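PKS_KS domain-containing protein (Photorhabdus luminescens subsp. laumondii, PDB 6SMO) probably acts as a beta-ketoacyl-[acyl-carrier-protein] synthase of the thiolase-like superfamily, and holds a polyketide-like pentaoxododecanal in a pocket of its ketosynthase fold. Local coordinates at residues Phe251-Asp256 with Pro400-Asp405. Numbering follows the deposited sequence.
Sequences FSLERD and PDPDCD
The CD1 methyl of Leu253 lies against the carboxylate of Asp401, 3.5 Å from its OD2, the two side chains crossing at about a right angle. A branched apolar end suits this exposed leucine, whose CD1 also reaches CD of Pro402 at 4.5 Å. Asp401 OD2 is gripped as well by Arg255, whose NH1 donates to it over 3.2 Å in a salt bridge. The arginine nitrogen comes from above the carboxylate plane, and the guanidinium is turned 47° against it, so the pair meets obliquely rather than as a flat two-pronged bridge. NH1 also donates to the backbone O of Ser252 (2.8 Å), tying the arginine back across the type I beta turn from Ser252 to Arg255. A first torsion of 73° and a chain extended to NE carry the guanidinium back to that carbonyl and on to Asp401. Arginine suits the place because its several N-H groups serve many acceptors at once: NE bonds to the carbonyl of Thr336 and NH2 to that of Ala337, at the start of helix 337-350. Asp401 divides its work too, OD1 accepting from the backbone N of Asp403 at 2.9 Å in an Asx turn, which should fix the carboxylate with OD2 facing the arginine. Beside the salt bridge, Cys404 SG sits 3.9 Å from Arg255 NH2 and 4.4 Å from CD1 of Phe251, near the ring plane, where the apolar phenyl edge suits a small thiol. That ring in turn stacks with Tyr408. A beta turn and an Asx turn, linked by the Arg255-Asp401 salt bridge, thus join two irregular loops, one leading into strand 263-271, the other linking strands 390-391 and 414-415, on the periphery of the thiolase-like ketosynthase fold.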
ATOM      1  N   PHE B 251      11.180  -5.971  22.339  1.00 40.29           N
ATOM      2  CA  PHE B 251      10.856  -5.558  23.733  1.00 40.04           C
ATOM      3  C   PHE B 251      12.093  -5.657  24.639  1.00 40.72           C
ATOM      4  O   PHE B 251      11.948  -5.421  25.857  1.00 40.89           O
ATOM      5  CB  PHE B 251       9.690  -6.382  24.290  1.00 39.48           C
ATOM      6  CG  PHE B 251       8.474  -6.426  23.401  1.00 39.13           C
ATOM      7  CD1 PHE B 251       7.686  -5.298  23.221  1.00 39.12           C
ATOM      8  CD2 PHE B 251       8.117  -7.592  22.739  1.00 38.74           C
ATOM      9  CE1 PHE B 251       6.569  -5.337  22.401  1.00 39.04           C
ATOM     10  CE2 PHE B 251       6.998  -7.629  21.921  1.00 38.50           C
ATOM     11  CZ  PHE B 251       6.227  -6.502  21.752  1.00 38.74           C
ATOM     12  N   SER B 252      13.266  -5.965  24.073  1.00 40.96           N
ATOM     13  CA  SER B 252      14.566  -6.025  24.791  1.00 41.94           C
ATOM     14  C   SER B 252      15.206  -4.632  24.799  1.00 42.48           C
ATOM     15  O   SER B 252      14.944  -3.856  23.860  1.00 41.95           O
ATOM     16  CB  SER B 252      15.490  -7.045  24.176  1.00 42.24           C
ATOM     17  OG  SER B 252      14.930  -8.347  24.250  1.00 42.53           O
ATOM     18  N   LEU B 253      16.022  -4.347  25.818  1.00 42.97           N
ATOM     19  CA  LEU B 253      16.696  -3.035  26.025  1.00 43.44           C
ATOM     20  C   LEU B 253      17.815  -2.847  24.987  1.00 43.26           C
ATOM     21  O   LEU B 253      18.207  -1.686  24.759  1.00 43.49           O
ATOM     22  CB  LEU B 253      17.237  -2.985  27.459  1.00 44.19           C
ATOM     23  CG  LEU B 253      17.854  -1.660  27.913  1.00 45.00           C
ATOM     24  CD1 LEU B 253      16.930  -0.484  27.631  1.00 45.01           C
ATOM     25  CD2 LEU B 253      18.202  -1.713  29.393  1.00 45.29           C
ATOM     26  N   GLU B 254      18.294  -3.938  24.374  1.00 43.22           N
ATOM     27  CA  GLU B 254      19.441  -3.943  23.423  1.00 43.23           C
ATOM     28  C   GLU B 254      18.991  -3.585  21.998  1.00 41.97           C
ATOM     29  O   GLU B 254      19.871  -3.231  21.191  1.00 42.48           O
ATOM     30  CB  GLU B 254      20.126  -5.313  23.402  1.00 44.07           C
ATOM     31  CG  GLU B 254      20.966  -5.603  24.635  1.00 45.02           C
ATOM     32  CD  GLU B 254      20.220  -6.209  25.811  1.00 45.24           C
ATOM     33  OE1 GLU B 254      18.972  -6.171  25.810  1.00 45.09           O
ATOM     34  OE2 GLU B 254      20.892  -6.723  26.726  1.00 46.53           O
ATOM     35  N   ARG B 255      17.690  -3.681  21.693  1.00 40.60           N
ATOM     36  CA  ARG B 255      17.138  -3.556  20.312  1.00 40.14           C
ATOM     37  C   ARG B 255      17.545  -2.208  19.699  1.00 40.53           C
ATOM     38  O   ARG B 255      17.550  -1.202  20.438  1.00 40.68           O
ATOM     39  CB  ARG B 255      15.616  -3.731  20.323  1.00 39.29           C
ATOM     40  CG  ARG B 255      14.835  -2.564  20.912  1.00 38.95           C
ATOM     41  CD  ARG B 255      13.359  -2.894  21.028  1.00 38.67           C
ATOM     42  NE  ARG B 255      12.550  -1.750  21.435  1.00 38.52           N
ATOM     43  CZ  ARG B 255      12.354  -1.347  22.691  1.00 38.40           C
ATOM     44  NH1 ARG B 255      12.912  -1.990  23.704  1.00 38.14           N
ATOM     45  NH2 ARG B 255      11.593  -0.292  22.928  1.00 38.22           N
ATOM     46  N   ASP B 256      17.875  -2.199  18.400  1.00 40.98           N
ATOM     47  CA  ASP B 256      18.368  -1.002  17.663  1.00 41.52           C
ATOM     48  C   ASP B 256      17.886  -0.993  16.202  1.00 41.16           C
ATOM     49  O   ASP B 256      18.431  -0.182  15.425  1.00 41.41           O
ATOM     50  CB  ASP B 256      19.898  -0.941  17.700  1.00 42.72           C
ATOM     51  CG  ASP B 256      20.575  -2.089  16.969  1.00 43.06           C
ATOM     52  OD1 ASP B 256      20.092  -3.232  17.095  1.00 43.43           O
ATOM     53  OD2 ASP B 256      21.572  -1.830  16.270  1.00 44.58           O
ATOM     54  N   PRO B 400      15.692  -6.886  30.304  1.00 49.42           N
ATOM     55  CA  PRO B 400      14.337  -6.335  30.270  1.00 49.29           C
ATOM     56  C   PRO B 400      14.338  -4.797  30.289  1.00 49.73           C
ATOM     57  O   PRO B 400      15.033  -4.224  31.109  1.00 49.45           O
ATOM     58  CB  PRO B 400      13.678  -6.904  31.536  1.00 49.42           C
ATOM     59  CG  PRO B 400      14.835  -7.158  32.480  1.00 49.42           C
ATOM     60  CD  PRO B 400      16.001  -7.537  31.588  1.00 49.35           C
ATOM     61  N   ASP B 401      13.572  -4.182  29.383  1.00 49.79           N
ATOM     62  CA  ASP B 401      13.411  -2.707  29.268  1.00 50.70           C
ATOM     63  C   ASP B 401      12.454  -2.239  30.364  1.00 51.20           C
ATOM     64  O   ASP B 401      11.393  -2.833  30.544  1.00 50.91           O
ATOM     65  CB  ASP B 401      12.907  -2.319  27.875  1.00 50.51           C
ATOM     66  CG  ASP B 401      13.094  -0.853  27.521  1.00 50.69           C
ATOM     67  OD1 ASP B 401      12.656   0.006  28.313  1.00 50.98           O
ATOM     68  OD2 ASP B 401      13.673  -0.581  26.452  1.00 51.48           O
ATOM     69  N   PRO B 402      12.793  -1.181  31.139  1.00 51.89           N
ATOM     70  CA  PRO B 402      11.884  -0.662  32.163  1.00 51.56           C
ATOM     71  C   PRO B 402      10.575  -0.089  31.592  1.00 50.72           C
ATOM     72  O   PRO B 402       9.571  -0.166  32.276  1.00 50.10           O
ATOM     73  CB  PRO B 402      12.701   0.435  32.867  1.00 52.49           C
ATOM     74  CG  PRO B 402      13.763   0.825  31.861  1.00 52.86           C
ATOM     75  CD  PRO B 402      14.067  -0.446  31.096  1.00 52.52           C
ATOM     76  N   ASP B 403      10.612   0.454  30.369  1.00 50.55           N
ATOM     77  CA  ASP B 403       9.440   1.060  29.676  1.00 50.12           C
ATOM     78  C   ASP B 403       8.502  -0.052  29.193  1.00 49.49           C
ATOM     79  O   ASP B 403       7.282   0.064  29.432  1.00 50.86           O
ATOM     80  CB  ASP B 403       9.878   1.958  28.515  1.00 49.81           C
ATOM     81  CG  ASP B 403      10.698   3.165  28.939  1.00 50.22           C
ATOM     82  OD1 ASP B 403      10.477   3.662  30.062  1.00 49.93           O
ATOM     83  OD2 ASP B 403      11.551   3.601  28.139  1.00 50.56           O
ATOM     84  N   CYS B 404       9.051  -1.074  28.528  1.00 48.46           N
ATOM     85  CA  CYS B 404       8.329  -2.295  28.074  1.00 47.09           C
ATOM     86  C   CYS B 404       8.293  -3.315  29.219  1.00 46.80           C
ATOM     87  O   CYS B 404       9.240  -4.123  29.317  1.00 47.60           O
ATOM     88  CB  CYS B 404       8.996  -2.901  26.842  1.00 46.38           C
ATOM     89  SG  CYS B 404       9.055  -1.779  25.421  1.00 45.09           S
ATOM     90  N   ASP B 405       7.243  -3.278  30.048  1.00 45.87           N
ATOM     91  CA  ASP B 405       7.135  -4.072  31.304  1.00 45.60           C
ATOM     92  C   ASP B 405       5.845  -4.907  31.300  1.00 45.06           C
ATOM     93  O   ASP B 405       5.263  -5.090  32.388  1.00 45.53           O
ATOM     94  CB  ASP B 405       7.224  -3.161  32.533  1.00 45.83           C
ATOM     95  CG  ASP B 405       6.120  -2.118  32.624  1.00 45.65           C
ATOM     96  OD1 ASP B 405       5.607  -1.711  31.561  1.00 44.65           O
ATOM     97  OD2 ASP B 405       5.781  -1.723  33.757  1.00 45.91           O
TER